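Local coordinates for hypothetical protein (Prochlorococcus marinus, PDB 2HX5) that probably hydrolyses 1,4-dihydroxy-2-naphthoyl-CoA to 1,4-dihydroxy-2-naphthoate and CoA, a step on the route to phylloquinone (vitamin K1), at residues E64-P68 and C131-I137. Numbering follows the deposited sequence.
Sequences EVALP and CALPEGI
V65 and L67 meet P134 where, in this hotdog-fold thioesterase, the beginning of strand 65-76, outermost of the sheet within this chain, passes the lead-in to the C-terminal helix 135-143. Both side chains start toward residues 131-137 while A66, between them, points away and touches I123 of the neighbouring strand 111-124. The proline ring serves both: its CG lies 3.8 Å from V65 CG1, and its CD lies 3.9 Å from L67 CD2. P134 is also the N-cap residue, which places its packing on V65 and L67 right at the start of the helix.

The deeper but slightly looser part belongs to L67. With chi1 at -59°, its CG stands opposite the carbonyl carbon and the branch extends toward I137, tip to tip, CD1 coming 4.0 Å from I137 CG1. L67 CD2 approaches L133 CD2 at 4.3 Å. Buried L133 and I137 both touch F100 of strand 99-108. L67 N makes a weak hydrogen bond to a bound 2-ethoxyethanol, probably from the crystallisation liquor.

On the solvent side A132 is exposed and its methyl turns away. Even beside this open residue the packing is tightest: C131 SG sits astride the valine fork, 3.8 Å from both V65 CG1 and V65 CG2.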
loop_
_atom_site.group_PDB
_atom_site.type_symbol
_atom_site.label_atom_id
_atom_site.label_comp_id
_atom_site.label_asym_id
_atom_site.label_seq_id
_atom_site.Cartn_x
_atom_site.Cartn_y
_atom_site.Cartn_z
ATOM N N GLU A 64 13.033 -21.958 -8.172
ATOM C CA GLU A 64 12.253 -22.892 -8.947
ATOM C C GLU A 64 10.881 -23.187 -8.359
ATOM O O GLU A 64 9.989 -23.572 -9.085
ATOM C CB GLU A 64 13.075 -24.118 -9.141
ATOM C CG GLU A 64 14.263 -23.695 -10.091
ATOM C CD GLU A 64 15.566 -24.425 -9.854
ATOM O OE1 GLU A 64 16.161 -24.253 -8.769
ATOM O OE2 GLU A 64 16.015 -25.131 -10.779
ATOM N N VAL A 65 10.735 -22.975 -7.053
ATOM C CA VAL A 65 9.491 -23.308 -6.303
ATOM C C VAL A 65 8.839 -22.014 -5.853
ATOM O O VAL A 65 9.541 -21.165 -5.264
ATOM C CB VAL A 65 9.787 -24.215 -5.069
ATOM C CG1 VAL A 65 8.528 -24.458 -4.261
ATOM C CG2 VAL A 65 10.372 -25.547 -5.535
ATOM N N ALA A 66 7.562 -21.823 -6.209
ATOM C CA ALA A 66 6.750 -20.699 -5.765
ATOM C C ALA A 66 5.993 -21.172 -4.522
ATOM O O ALA A 66 5.728 -22.335 -4.343
ATOM C CB ALA A 66 5.733 -20.280 -6.838
ATOM N N LEU A 67 5.683 -20.244 -3.628
ATOM C CA LEU A 67 4.979 -20.528 -2.350
ATOM C C LEU A 67 3.706 -19.663 -2.268
ATOM O O LEU A 67 3.538 -18.843 -1.310
ATOM C CB LEU A 67 5.900 -20.272 -1.165
ATOM C CG LEU A 67 7.200 -21.045 -1.075
ATOM C CD1 LEU A 67 8.077 -20.576 0.054
ATOM C CD2 LEU A 67 6.932 -22.538 -0.879
ATOM N N PRO A 68 2.816 -19.794 -3.233
ATOM C CA PRO A 68 1.609 -18.953 -3.209
ATOM C C PRO A 68 0.762 -19.169 -1.947
ATOM O O PRO A 68 0.609 -20.271 -1.429
ATOM C CB PRO A 68 0.807 -19.411 -4.412
ATOM C CG PRO A 68 1.309 -20.805 -4.699
ATOM C CD PRO A 68 2.782 -20.707 -4.392
ATOM N N CYS A 131 4.438 -29.335 -5.597
ATOM C CA CYS A 131 5.743 -29.968 -5.448
ATOM C C CYS A 131 6.190 -29.958 -4.001
ATOM O O CYS A 131 5.519 -29.369 -3.148
ATOM C CB CYS A 131 6.773 -29.280 -6.333
ATOM S SG CYS A 131 7.184 -27.594 -5.861
ATOM N N ALA A 132 7.333 -30.561 -3.715
ATOM C CA ALA A 132 7.828 -30.535 -2.337
ATOM C C ALA A 132 8.289 -29.156 -1.897
ATOM O O ALA A 132 8.757 -28.340 -2.698
ATOM C CB ALA A 132 8.960 -31.527 -2.178
ATOM N N LEU A 133 8.141 -28.876 -0.599
ATOM C CA LEU A 133 8.675 -27.642 -0.020
ATOM C C LEU A 133 10.188 -27.513 -0.305
ATOM O O LEU A 133 10.913 -28.518 -0.284
ATOM C CB LEU A 133 8.421 -27.616 1.496
ATOM C CG LEU A 133 6.961 -27.472 1.911
ATOM C CD1 LEU A 133 6.838 -27.818 3.389
ATOM C CD2 LEU A 133 6.441 -26.082 1.578
ATOM N N PRO A 134 10.672 -26.286 -0.570
ATOM C CA PRO A 134 12.116 -26.101 -0.710
ATOM C C PRO A 134 12.845 -26.518 0.550
ATOM O O PRO A 134 12.355 -26.353 1.644
ATOM C CB PRO A 134 12.276 -24.595 -0.893
ATOM C CG PRO A 134 10.999 -24.102 -1.337
ATOM C CD PRO A 134 9.978 -24.999 -0.695
ATOM N N GLU A 135 14.066 -27.008 0.383
ATOM C CA GLU A 135 14.812 -27.554 1.504
ATOM C C GLU A 135 15.007 -26.532 2.625
ATOM O O GLU A 135 14.947 -26.914 3.761
ATOM C CB GLU A 135 16.172 -28.076 1.044
ATOM C CG GLU A 135 17.147 -26.979 0.572
ATOM C CD GLU A 135 18.075 -26.476 1.709
ATOM O OE1 GLU A 135 18.214 -27.200 2.725
ATOM O OE2 GLU A 135 18.636 -25.358 1.580
ATOM N N GLY A 136 15.261 -25.269 2.307
ATOM C CA GLY A 136 15.479 -24.256 3.338
ATOM C C GLY A 136 14.240 -24.013 4.157
ATOM O O GLY A 136 14.312 -23.819 5.370
ATOM N N ILE A 137 13.075 -23.985 3.503
ATOM C CA ILE A 137 11.801 -23.828 4.203
ATOM C C ILE A 137 11.552 -25.038 5.100
ATOM O O ILE A 137 11.152 -24.913 6.265
ATOM C CB ILE A 137 10.633 -23.632 3.185
ATOM C CG1 ILE A 137 10.818 -22.316 2.410
ATOM C CG2 ILE A 137 9.293 -23.733 3.860
ATOM C CD1 ILE A 137 10.638 -21.083 3.263
#